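Mandelate racemase/muconate lactonizing enzyme, C-terminal domain protein (Paracoccus denitrificans, PDB 4DWD) binds magnesium and is probably a hydro-lyase of the mandelate racemase and muconate lactonizing branch of the enolase superfamily. Local coordinates at residues Pro156-Ile161 with Thr320-Leu325; Tyr202-Ala207 with Val231-Glu236; Ile208-Ala213 with Ser220-Pro225; Val293-His298 with His311-Leu316. All blocks are in the same frame, centred on the assembly; numbering follows the deposited sequence. Where two conformers were deposited one is given.

All four contacts lie in the C-terminal barrel domain. The K160-E324 end of contact 1 lies inside the barrel, where K160 reaches E223 of contact 3, with NZ 2.9 Å from OE1. D197, E223 and E249 belong to a calcium site seen for this protein but empty in this chain. Contacts 1 and 4 have centres about 12 Å apart. They are joined by K321 and E294, whose NZ and OE1 lie 2.7 Å apart. Contacts 2 and 3 share helix 204-216, with centres about 10 Å apart, and both meet a neighbouring subunit. A bound magnesium ion is about 13 Å from the A233 side chain of contact 2. Contacts 2 and 4 do not touch; their nearest atoms are about 11 Å apart.

Contact 1: residues Pro156-Ile161 with Thr320-Leu325; sequences PAAVKI and TKPVEL
K160 and E324 form the polar half of this contact, a salt bridge inside the barrel. NZ of K160 lies 3.5 Å from OE2 of E324, and the direct hydrogen bond is weak. A water bridges the same two atoms. It accepts from K160 NZ at 2.8 Å and donates to E324 OE2 at 2.7 Å. The K160 chain starts with CG anti to the backbone N (chi1 -173°) and bends at chi3 (82°), which turns NZ toward the carboxylate. The E324 chain stays extended and meets it at a slant.

Each charged end has other partners. K160 NZ also binds Y129 OH and pairs with E223, a residue of a calcium site seen for this protein. E324 OE2 takes a bond from S131 OG, and OE1 takes one from the backbone N of Q299. The carboxylate is thus fixed at both oxygens. With E324 cut back to an alanine, K160 would probably lose one of its anionic mates, and the water, S131 OG and the Q299 N-H their acceptor.

The apolar half is small. CG of P322 lies 3.9 Å from CB of A157 and 4.0 Å from CB of A158. A single ring carbon thus touches two successive methyls.

The backbones do not pair directly. Strand 125-132 stands between strands 158-162 and 323-325 and runs parallel to both, as in a TIM-type barrel. Behind the strands, V159 packs on helix 140-154 and V323 on helix 304-314.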
loop_
_atom_site.group_PDB
_atom_site.type_symbol
_atom_site.label_atom_id
_atom_site.label_comp_id
_atom_site.label_asym_id
_atom_site.label_seq_id
_atom_site.Cartn_x
_atom_site.Cartn_y
_atom_site.Cartn_z
ATOM N N PRO B 156 41.921 9.037 -10.196
ATOM C CA PRO B 156 40.588 9.354 -9.681
ATOM C C PRO B 156 40.268 8.725 -8.325
ATOM O O PRO B 156 40.905 7.748 -7.914
ATOM C CB PRO B 156 39.662 8.775 -10.757
ATOM C CG PRO B 156 40.421 7.590 -11.255
ATOM C CD PRO B 156 41.859 8.043 -11.287
ATOM N N ALA B 157 39.266 9.282 -7.649
ATOM C CA ALA B 157 38.792 8.739 -6.380
ATOM C C ALA B 157 37.897 7.513 -6.582
ATOM O O ALA B 157 37.647 6.763 -5.638
ATOM C CB ALA B 157 38.065 9.820 -5.583
ATOM N N ALA B 158 37.396 7.347 -7.810
ATOM C CA ALA B 158 36.535 6.221 -8.205
ATOM C C ALA B 158 36.599 6.034 -9.717
ATOM O O ALA B 158 37.059 6.919 -10.432
ATOM C CB ALA B 158 35.097 6.445 -7.747
ATOM N N VAL B 159 36.150 4.878 -10.197
ATOM C CA VAL B 159 36.079 4.590 -11.635
ATOM C C VAL B 159 34.665 4.130 -11.961
ATOM O O VAL B 159 34.089 3.377 -11.188
ATOM C CB VAL B 159 37.073 3.471 -12.019
ATOM C CG1 VAL B 159 36.831 2.992 -13.445
ATOM C CG2 VAL B 159 38.502 3.970 -11.842
ATOM N N LYS B 160 34.103 4.591 -13.079
ATOM C CA LYS B 160 32.823 4.048 -13.545
ATOM C C LYS B 160 33.016 3.544 -14.953
ATOM O O LYS B 160 33.522 4.280 -15.804
ATOM C CB LYS B 160 31.712 5.114 -13.506
ATOM C CG LYS B 160 30.322 4.570 -13.825
ATOM C CD LYS B 160 29.231 5.618 -13.725
ATOM C CE LYS B 160 29.145 6.448 -14.994
ATOM N NZ LYS B 160 28.242 7.624 -14.826
ATOM N N ILE B 161 32.641 2.290 -15.184
ATOM C CA ILE B 161 32.681 1.705 -16.530
ATOM C C ILE B 161 31.268 1.688 -17.116
ATOM O O ILE B 161 30.331 1.163 -16.504
ATOM C CB ILE B 161 33.349 0.305 -16.556
ATOM C CG1 ILE B 161 32.786 -0.618 -15.450
ATOM C CG2 ILE B 161 34.854 0.487 -16.394
ATOM C CD1 ILE B 161 33.330 -2.043 -15.490
ATOM N N THR B 320 28.677 12.322 -1.579
ATOM C CA THR B 320 28.945 10.904 -1.324
ATOM C C THR B 320 29.729 10.216 -2.436
ATOM O O THR B 320 30.363 9.180 -2.206
ATOM C CB THR B 320 27.634 10.124 -1.130
ATOM O OG1 THR B 320 26.760 10.384 -2.244
ATOM C CG2 THR B 320 26.950 10.538 0.164
ATOM N N LYS B 321 29.672 10.782 -3.639
ATOM C CA LYS B 321 30.404 10.245 -4.787
ATOM C C LYS B 321 31.119 11.409 -5.464
ATOM O O LYS B 321 30.723 12.561 -5.286
ATOM C CB LYS B 321 29.451 9.523 -5.765
ATOM C CG LYS B 321 28.591 8.419 -5.138
ATOM C CD LYS B 321 29.357 7.129 -4.894
ATOM C CE LYS B 321 28.432 5.962 -4.557
ATOM N NZ LYS B 321 27.615 6.163 -3.324
ATOM N N PRO B 322 32.187 11.126 -6.216
ATOM C CA PRO B 322 32.947 12.190 -6.854
ATOM C C PRO B 322 32.246 12.821 -8.059
ATOM O O PRO B 322 31.188 12.373 -8.483
ATOM C CB PRO B 322 34.224 11.484 -7.318
ATOM C CG PRO B 322 34.261 10.198 -6.570
ATOM C CD PRO B 322 32.828 9.814 -6.405
ATOM N N VAL B 323 32.874 13.858 -8.596
ATOM C CA VAL B 323 32.412 14.557 -9.802
ATOM C C VAL B 323 32.747 13.754 -11.061
ATOM O O VAL B 323 33.877 13.312 -11.251
ATOM C CB VAL B 323 33.096 15.936 -9.899
ATOM C CG1 VAL B 323 32.674 16.658 -11.174
ATOM C CG2 VAL B 323 32.770 16.785 -8.677
ATOM N N GLU B 324 31.767 13.585 -11.943
ATOM C CA GLU B 324 31.988 12.852 -13.190
ATOM C C GLU B 324 32.979 13.532 -14.138
ATOM O O GLU B 324 32.866 14.729 -14.423
ATOM C CB GLU B 324 30.665 12.612 -13.917
ATOM C CG GLU B 324 30.856 11.734 -15.152
ATOM C CD GLU B 324 29.575 11.162 -15.730
ATOM O OE1 GLU B 324 28.471 11.638 -15.405
ATOM O OE2 GLU B 324 29.691 10.241 -16.559
ATOM N N LEU B 325 33.944 12.740 -14.609
ATOM C CA LEU B 325 34.881 13.125 -15.663
ATOM C C LEU B 325 34.815 12.095 -16.793
ATOM O O LEU B 325 35.410 11.004 -16.719
ATOM C CB LEU B 325 36.306 13.288 -15.123
ATOM C CG LEU B 325 37.369 13.653 -16.180
ATOM C CD1 LEU B 325 37.086 15.029 -16.784
ATOM C CD2 LEU B 325 38.754 13.597 -15.561
HETATM O O HOH W 1 27.479 8.861 -17.250
#

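Contact 2: residues Tyr202-Ala207 with Val231-Glu236; sequences YSVGGA and VGAMGE
V204 and A233 bring together two neighbouring outer helices of the barrel domain, 204-216 and 231-240. The domain is of the enolase C-terminal type, a modified TIM barrel. The two residues are also the nearest in backbone, with CA atoms 6.7 Å apart.

The tight part is apolar. CG2 of V204 meets CB of A233 at 3.7 Å. Alanine is short, so the helices can come close here. With chi1 at 170°, V204 points CG1 away from its own N, which sends its two methyls to different partners. CG2 takes the alanine. CG1 faces the end of E236. V237 and R240 of helix 231-240 also touch the V204 side chain, and both V204 and A233 are buried.

The looser part is at E236, which is partly exposed. Its OE2 lies 3.9 Å from V204 CG1, a plain van der Waals approach. The glutamate chain is extended and crosses the valine at about a right angle. Its polar end is held by other groups. OE2 pairs with R240 of the same chain and accepts from Q239 of a neighbouring subunit, while OE1 forms a salt bridge with R266 of that subunit. The V204 CG1 methyl thus lies beside a charged cluster at the subunit interface. G292 of the neighbouring subunit packs on V204 too.

Helix 204-216 begins at V204, with S203 as its N-cap. The S203 OG atom accepts from G206 N at 2.9 Å, with an N-H...O angle of 158°.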
loop_
_atom_site.group_PDB
_atom_site.type_symbol
_atom_site.label_atom_id
_atom_site.label_comp_id
_atom_site.label_asym_id
_atom_site.label_seq_id
_atom_site.Cartn_x
_atom_site.Cartn_y
_atom_site.Cartn_z
ATOM N N TYR B 202 19.452 -3.703 -19.655
ATOM C CA TYR B 202 18.907 -4.961 -19.112
ATOM C C TYR B 202 17.419 -4.955 -18.858
ATOM O O TYR B 202 16.795 -3.905 -18.634
ATOM C CB TYR B 202 19.593 -5.348 -17.795
ATOM C CG TYR B 202 21.092 -5.419 -17.882
ATOM C CD1 TYR B 202 21.726 -6.283 -18.778
ATOM C CD2 TYR B 202 21.880 -4.631 -17.066
ATOM C CE1 TYR B 202 23.109 -6.336 -18.861
ATOM C CE2 TYR B 202 23.270 -4.683 -17.130
ATOM C CZ TYR B 202 23.870 -5.538 -18.034
ATOM O OH TYR B 202 25.238 -5.576 -18.115
ATOM N N SER B 203 16.857 -6.158 -18.891
ATOM C CA SER B 203 15.521 -6.399 -18.380
ATOM C C SER B 203 15.564 -6.334 -16.853
ATOM O O SER B 203 16.648 -6.293 -16.263
ATOM C CB SER B 203 15.075 -7.794 -18.804
ATOM O OG SER B 203 15.943 -8.792 -18.278
ATOM N N VAL B 204 14.408 -6.340 -16.194
ATOM C CA VAL B 204 14.431 -6.418 -14.731
ATOM C C VAL B 204 15.213 -7.658 -14.250
ATOM O O VAL B 204 16.084 -7.557 -13.383
ATOM C CB VAL B 204 13.002 -6.432 -14.155
ATOM C CG1 VAL B 204 13.011 -6.766 -12.667
ATOM C CG2 VAL B 204 12.326 -5.085 -14.397
ATOM N N GLY B 205 14.926 -8.821 -14.836
ATOM C CA GLY B 205 15.613 -10.044 -14.435
ATOM C C GLY B 205 17.101 -9.994 -14.727
ATOM O O GLY B 205 17.918 -10.436 -13.916
ATOM N N GLY B 206 17.469 -9.473 -15.895
ATOM C CA GLY B 206 18.881 -9.340 -16.247
ATOM C C GLY B 206 19.589 -8.397 -15.292
ATOM O O GLY B 206 20.754 -8.620 -14.927
ATOM N N ALA B 207 18.909 -7.310 -14.926
ATOM C CA ALA B 207 19.464 -6.321 -13.997
ATOM C C ALA B 207 19.725 -6.904 -12.616
ATOM O O ALA B 207 20.745 -6.624 -12.002
ATOM C CB ALA B 207 18.536 -5.125 -13.879
ATOM N N VAL B 231 9.953 3.574 -15.019
ATOM C CA VAL B 231 10.286 4.186 -13.737
ATOM C C VAL B 231 9.948 3.241 -12.575
ATOM O O VAL B 231 10.722 3.099 -11.618
ATOM C CB VAL B 231 9.575 5.545 -13.578
ATOM C CG1 VAL B 231 9.835 6.135 -12.194
ATOM C CG2 VAL B 231 10.069 6.517 -14.637
ATOM N N GLY B 232 8.793 2.578 -12.656
ATOM C CA GLY B 232 8.440 1.580 -11.652
ATOM C C GLY B 232 9.485 0.483 -11.548
ATOM O O GLY B 232 9.933 0.131 -10.435
ATOM N N ALA B 233 9.901 -0.039 -12.704
ATOM C CA ALA B 233 10.912 -1.099 -12.749
ATOM C C ALA B 233 12.264 -0.631 -12.223
ATOM O O ALA B 233 12.953 -1.382 -11.522
ATOM C CB ALA B 233 11.054 -1.636 -14.156
HETATM N N MSE B 234 12.641 0.603 -12.555
HETATM C CA MSE B 234 13.906 1.158 -12.062
HETATM C C MSE B 234 13.941 1.167 -10.559
HETATM O O MSE B 234 14.906 0.704 -9.954
HETATM C CB MSE B 234 14.054 2.572 -12.617
HETATM C CG MSE B 234 15.429 3.196 -12.366
HETATM SE SE MSE B 234 16.847 2.512 -13.561
HETATM C CE MSE B 234 16.171 3.419 -15.171
ATOM N N GLY B 235 12.872 1.663 -9.939
ATOM C CA GLY B 235 12.804 1.715 -8.481
ATOM C C GLY B 235 12.671 0.341 -7.840
ATOM O O GLY B 235 13.173 0.114 -6.744
ATOM N N GLU B 236 11.981 -0.571 -8.526
ATOM C CA GLU B 236 11.844 -1.953 -8.049
ATOM C C GLU B 236 13.213 -2.625 -7.978
ATOM O O GLU B 236 13.563 -3.261 -6.968
ATOM C CB GLU B 236 10.919 -2.753 -8.966
ATOM C CG GLU B 236 10.850 -4.232 -8.608
ATOM C CD GLU B 236 9.896 -5.001 -9.496
ATOM O OE1 GLU B 236 8.747 -4.536 -9.659
ATOM O OE2 GLU B 236 10.291 -6.073 -10.010
#

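Contact 3: residues Ile208-Ala213 with Ser220-Pro225; sequences IRVGRA and SWFEEP
F222 swings its CG to the far side from the backbone N (chi1 -174°), which carries the ring from strand 221-223 to helix 204-216. On the helix, a chi1 of 174° sets CG1 of V210 by the ring. The two elements are the helix and second strand of a beta-alpha-beta unit that starts with strand 194-197, part of the barrel.

The side chains of V210 and F222 cross at about a right angle. CG1 of V210 lies 3.8 Å from CZ of the ring, with CE1 a little farther off. Next to it, the ring meets bare helix backbone at G211. CE2 of F222 is 3.7 Å from G211 N and 3.8 Å from G211 CA. A CB on G211 would sit about 3.6 Å from F222 CE2, so the ring lies against the helix where no side chain intervenes. P225 lies over one face of the ring, with its CB 3.7 Å above the plane and offset toward the rim.

Were F222 reduced to an alanine, a gap would probably open between helix and strand, and V210 and P225 would lose their aromatic neighbour.

The adjacent E223 belongs to a calcium site seen for this protein. W221 helps to place that carboxylate. Its NE1 donates to E223 OE1 at 3.3 Å, with the oxygen in the indole plane and using its anti lone pair.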
loop_
_atom_site.group_PDB
_atom_site.type_symbol
_atom_site.label_atom_id
_atom_site.label_comp_id
_atom_site.label_asym_id
_atom_site.label_seq_id
_atom_site.Cartn_x
_atom_site.Cartn_y
_atom_site.Cartn_z
ATOM N N ILE B 208 18.796 -7.712 -12.122
ATOM C CA ILE B 208 18.976 -8.407 -10.841
ATOM C C ILE B 208 20.200 -9.328 -10.926
ATOM O O ILE B 208 21.059 -9.337 -10.033
ATOM C CB ILE B 208 17.715 -9.226 -10.449
ATOM C CG1 ILE B 208 16.493 -8.317 -10.272
ATOM C CG2 ILE B 208 17.952 -10.038 -9.175
ATOM C CD1 ILE B 208 16.684 -7.230 -9.234
ATOM N N ARG B 209 20.282 -10.090 -12.014
ATOM C CA ARG B 209 21.399 -11.026 -12.207
ATOM C C ARG B 209 22.757 -10.302 -12.246
ATOM O O ARG B 209 23.705 -10.675 -11.530
ATOM C CB ARG B 209 21.168 -11.837 -13.486
ATOM C CG ARG B 209 22.176 -12.946 -13.725
ATOM C CD ARG B 209 21.833 -13.703 -15.004
ATOM N NE ARG B 209 22.643 -14.907 -15.156
ATOM C CZ ARG B 209 22.301 -16.125 -14.737
ATOM N NH1 ARG B 209 23.134 -17.128 -14.943
ATOM N NH2 ARG B 209 21.143 -16.351 -14.114
ATOM N N VAL B 210 22.856 -9.250 -13.053
ATOM C CA VAL B 210 24.087 -8.459 -13.084
ATOM C C VAL B 210 24.364 -7.787 -11.732
ATOM O O VAL B 210 25.495 -7.811 -11.253
ATOM C CB VAL B 210 24.047 -7.433 -14.233
ATOM C CG1 VAL B 210 25.254 -6.503 -14.200
ATOM C CG2 VAL B 210 24.012 -8.174 -15.556
ATOM N N GLY B 211 23.331 -7.203 -11.123
ATOM C CA GLY B 211 23.457 -6.603 -9.797
ATOM C C GLY B 211 24.071 -7.525 -8.762
ATOM O O GLY B 211 24.965 -7.109 -8.017
ATOM N N ARG B 212 23.605 -8.778 -8.704
ATOM C CA ARG B 212 24.173 -9.727 -7.741
ATOM C C ARG B 212 25.638 -10.014 -8.032
ATOM O O ARG B 212 26.448 -10.109 -7.104
ATOM C CB ARG B 212 23.373 -11.030 -7.699
ATOM C CG ARG B 212 21.958 -10.864 -7.169
ATOM C CD ARG B 212 21.921 -10.156 -5.813
ATOM N NE ARG B 212 20.568 -10.242 -5.265
ATOM C CZ ARG B 212 20.090 -9.481 -4.288
ATOM N NH1 ARG B 212 20.861 -8.567 -3.694
ATOM N NH2 ARG B 212 18.838 -9.672 -3.884
ATOM N N ALA B 213 25.986 -10.132 -9.309
ATOM C CA ALA B 213 27.382 -10.322 -9.680
ATOM C C ALA B 213 28.248 -9.116 -9.301
ATOM O O ALA B 213 29.388 -9.270 -8.834
ATOM C CB ALA B 213 27.504 -10.646 -11.162
ATOM N N SER B 220 30.288 -0.351 -6.157
ATOM C CA SER B 220 29.655 0.641 -5.293
ATOM C C SER B 220 28.294 1.122 -5.768
ATOM O O SER B 220 27.401 1.347 -4.952
ATOM C CB SER B 220 30.600 1.808 -5.026
ATOM O OG SER B 220 31.606 1.392 -4.124
ATOM N N TRP B 221 28.114 1.255 -7.072
ATOM C CA TRP B 221 26.811 1.640 -7.608
ATOM C C TRP B 221 26.593 1.079 -8.971
ATOM O O TRP B 221 27.549 0.669 -9.645
ATOM C CB TRP B 221 26.562 3.157 -7.552
ATOM C CG TRP B 221 27.166 4.022 -8.619
ATOM C CD1 TRP B 221 26.543 4.501 -9.770
ATOM C CD2 TRP B 221 28.512 4.583 -8.640
ATOM N NE1 TRP B 221 27.391 5.319 -10.480
ATOM C CE2 TRP B 221 28.595 5.411 -9.843
ATOM C CE3 TRP B 221 29.614 4.510 -7.793
ATOM C CZ2 TRP B 221 29.754 6.106 -10.178
ATOM C CZ3 TRP B 221 30.773 5.217 -8.143
ATOM C CH2 TRP B 221 30.837 5.992 -9.306
ATOM N N PHE B 222 25.326 1.074 -9.375
ATOM C CA PHE B 222 24.844 0.401 -10.591
ATOM C C PHE B 222 23.876 1.356 -11.265
ATOM O O PHE B 222 22.752 1.536 -10.802
ATOM C CB PHE B 222 24.157 -0.902 -10.161
ATOM C CG PHE B 222 23.711 -1.829 -11.279
ATOM C CD1 PHE B 222 24.267 -1.808 -12.573
ATOM C CD2 PHE B 222 22.759 -2.812 -10.989
ATOM C CE1 PHE B 222 23.846 -2.729 -13.543
ATOM C CE2 PHE B 222 22.334 -3.717 -11.958
ATOM C CZ PHE B 222 22.876 -3.687 -13.229
ATOM N N GLU B 223 24.340 2.002 -12.334
ATOM C CA GLU B 223 23.625 3.102 -12.955
ATOM C C GLU B 223 22.755 2.638 -14.117
ATOM O O GLU B 223 23.194 1.844 -14.954
ATOM C CB GLU B 223 24.648 4.152 -13.412
ATOM C CG GLU B 223 24.070 5.441 -13.964
ATOM C CD GLU B 223 25.090 6.567 -14.015
ATOM O OE1 GLU B 223 26.089 6.517 -13.260
ATOM O OE2 GLU B 223 24.865 7.523 -14.791
ATOM N N GLU B 224 21.524 3.158 -14.155
ATOM C CA GLU B 224 20.594 2.963 -15.276
ATOM C C GLU B 224 20.493 1.501 -15.755
ATOM O O GLU B 224 20.668 1.205 -16.939
ATOM C CB GLU B 224 20.941 3.913 -16.434
ATOM C CG GLU B 224 20.814 5.395 -16.094
ATOM C CD GLU B 224 19.414 5.959 -16.314
ATOM O OE1 GLU B 224 18.629 5.385 -17.107
ATOM O OE2 GLU B 224 19.096 7.003 -15.717
ATOM N N PRO B 225 20.163 0.568 -14.835
ATOM C CA PRO B 225 20.120 -0.841 -15.259
ATOM C C PRO B 225 19.057 -1.187 -16.320
ATOM O O PRO B 225 19.323 -2.016 -17.200
ATOM C CB PRO B 225 19.839 -1.604 -13.945
ATOM C CG PRO B 225 19.298 -0.574 -12.994
ATOM C CD PRO B 225 19.985 0.712 -13.373
#

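Contact 4: residues Val293-His298 with His311-Leu316; sequences VEFVPH and HVLSTL
The backbones of segments 293-298 and 311-316 keep apart, with F295 to L316 and P297 to L313 both at 8.5 Å between CA atoms, so side chains bridge the space.

P297 and L313 make the closest side-chain meeting. The two methyls of L313 come up against the CD-CG side of the proline ring. CD2 of L313 lies 3.6 Å from CD of P297 and 3.8 Å from its CG. The other leucine methyl, CD1, is only slightly farther from both. L313 holds CG anti to its carbonyl carbon (chi1 -72°), which brings both methyls round to the proline.

F295 is the second meeting point. Methyl CD2 of L316 comes to the edge of its ring, near the ring plane, 4.3 Å from F295 CD2. The same methyl is 3.5 Å from the backbone O of F295. L313 CD2 also stands near the ring, at 4.5 Å from F295 CD2. L313 thus touches both F295 and P297, L316 F295 alone.

In the enolase-type barrel this joins strand 294-295 and the residues just after it to helix 304-314 and the residues just after that. M281 of helix 277-291 touches both F295 and P297, and V268 of the paired strand 267-268 touches F295.

Two hydroxyls bond back to carbonyls three residues earlier. S314 OG donates to H311 O. T315 OG1 donates to V312 O at 2.7 Å, in the carbonyl plane. V312 O accepts a second bond from T315 N. L316 follows directly, and its carbonyl O is taken by R123.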
loop_
_atom_site.group_PDB
_atom_site.type_symbol
_atom_site.label_atom_id
_atom_site.label_comp_id
_atom_site.label_asym_id
_atom_site.label_seq_id
_atom_site.Cartn_x
_atom_site.Cartn_y
_atom_site.Cartn_z
ATOM N N VAL B 293 17.978 10.955 -0.267
ATOM C CA VAL B 293 18.593 10.261 -1.383
ATOM C C VAL B 293 19.894 10.959 -1.763
ATOM O O VAL B 293 20.028 12.186 -1.603
ATOM C CB VAL B 293 17.648 10.104 -2.605
ATOM C CG1 VAL B 293 16.281 9.552 -2.218
ATOM C CG2 VAL B 293 17.500 11.377 -3.371
ATOM N N GLU B 294 20.838 10.173 -2.266
ATOM C CA GLU B 294 22.114 10.708 -2.747
ATOM C C GLU B 294 21.927 11.543 -4.009
ATOM O O GLU B 294 21.069 11.254 -4.835
ATOM C CB GLU B 294 23.100 9.577 -3.046
ATOM C CG GLU B 294 23.633 8.827 -1.830
ATOM C CD GLU B 294 24.559 7.705 -2.256
ATOM O OE1 GLU B 294 25.741 7.983 -2.572
ATOM O OE2 GLU B 294 24.107 6.545 -2.296
ATOM N N PHE B 295 22.748 12.576 -4.146
ATOM C CA PHE B 295 22.689 13.496 -5.288
ATOM C C PHE B 295 24.037 13.490 -6.014
ATOM O O PHE B 295 25.035 14.000 -5.493
ATOM C CB PHE B 295 22.323 14.896 -4.792
ATOM C CG PHE B 295 22.024 15.866 -5.884
ATOM C CD1 PHE B 295 20.821 15.786 -6.595
ATOM C CD2 PHE B 295 22.932 16.872 -6.197
ATOM C CE1 PHE B 295 20.539 16.691 -7.597
ATOM C CE2 PHE B 295 22.648 17.793 -7.201
ATOM C CZ PHE B 295 21.447 17.694 -7.901
ATOM N N VAL B 296 24.081 12.851 -7.183
ATOM C CA VAL B 296 25.336 12.570 -7.889
ATOM C C VAL B 296 25.114 12.889 -9.380
ATOM O O VAL B 296 24.825 12.005 -10.174
ATOM C CB VAL B 296 25.796 11.099 -7.700
ATOM C CG1 VAL B 296 27.153 10.857 -8.366
ATOM C CG2 VAL B 296 25.852 10.720 -6.214
ATOM N N PRO B 297 25.211 14.166 -9.751
ATOM C CA PRO B 297 24.819 14.580 -11.105
ATOM C C PRO B 297 25.557 13.854 -12.222
ATOM O O PRO B 297 26.766 13.598 -12.124
ATOM C CB PRO B 297 25.193 16.056 -11.135
ATOM C CG PRO B 297 25.041 16.494 -9.711
ATOM C CD PRO B 297 25.549 15.323 -8.901
ATOM N N HIS B 298 24.824 13.564 -13.296
ATOM C CA HIS B 298 25.422 13.160 -14.561
ATOM C C HIS B 298 26.001 14.391 -15.221
ATOM O O HIS B 298 25.357 15.453 -15.264
ATOM C CB HIS B 298 24.325 12.545 -15.413
ATOM C CG HIS B 298 24.740 12.190 -16.818
ATOM N ND1 HIS B 298 24.730 13.081 -17.831
ATOM C CD2 HIS B 298 25.137 10.982 -17.362
ATOM C CE1 HIS B 298 25.119 12.471 -18.967
ATOM N NE2 HIS B 298 25.368 11.188 -18.682
ATOM N N HIS B 311 30.306 24.322 -9.557
ATOM C CA HIS B 311 29.771 25.357 -8.659
ATOM C C HIS B 311 28.660 24.794 -7.802
ATOM O O HIS B 311 28.634 25.003 -6.588
ATOM C CB HIS B 311 29.294 26.585 -9.424
ATOM C CG HIS B 311 30.411 27.524 -9.822
ATOM N ND1 HIS B 311 30.858 28.503 -9.004
ATOM C CD2 HIS B 311 31.170 27.604 -10.989
ATOM C CE1 HIS B 311 31.853 29.180 -9.618
ATOM N NE2 HIS B 311 32.043 28.628 -10.834
ATOM N N VAL B 312 27.721 24.084 -8.417
ATOM C CA VAL B 312 26.628 23.485 -7.647
ATOM C C VAL B 312 27.143 22.436 -6.665
ATOM O O VAL B 312 26.768 22.438 -5.507
ATOM C CB VAL B 312 25.538 22.895 -8.571
ATOM C CG1 VAL B 312 24.586 21.967 -7.815
ATOM C CG2 VAL B 312 24.763 24.016 -9.255
ATOM N N LEU B 313 28.020 21.547 -7.118
ATOM C CA LEU B 313 28.502 20.488 -6.212
ATOM C C LEU B 313 29.358 20.983 -5.045
ATOM O O LEU B 313 29.408 20.341 -3.994
ATOM C CB LEU B 313 29.195 19.368 -6.991
ATOM C CG LEU B 313 28.170 18.532 -7.778
ATOM C CD1 LEU B 313 28.864 17.595 -8.752
ATOM C CD2 LEU B 313 27.249 17.750 -6.843
ATOM N N SER B 314 30.004 22.139 -5.217
ATOM C CA SER B 314 30.763 22.730 -4.120
ATOM C C SER B 314 29.851 23.073 -2.941
ATOM O O SER B 314 30.327 23.132 -1.794
ATOM C CB SER B 314 31.539 23.973 -4.586
ATOM O OG SER B 314 30.695 25.104 -4.743
ATOM N N THR B 315 28.555 23.269 -3.224
ATOM C CA THR B 315 27.564 23.672 -2.199
ATOM C C THR B 315 26.887 22.488 -1.510
ATOM O O THR B 315 26.126 22.684 -0.561
ATOM C CB THR B 315 26.432 24.571 -2.769
ATOM O OG1 THR B 315 25.487 23.780 -3.505
ATOM C CG2 THR B 315 26.986 25.712 -3.632
ATOM N N LEU B 316 27.131 21.279 -2.013
ATOM C CA LEU B 316 26.461 20.072 -1.520
ATOM C C LEU B 316 27.130 19.583 -0.240
ATOM O O LEU B 316 28.306 19.240 -0.245
ATOM C CB LEU B 316 26.480 18.976 -2.597
ATOM C CG LEU B 316 25.785 17.642 -2.288
ATOM C CD1 LEU B 316 24.272 17.800 -2.172
ATOM C CD2 LEU B 316 26.123 16.588 -3.332
#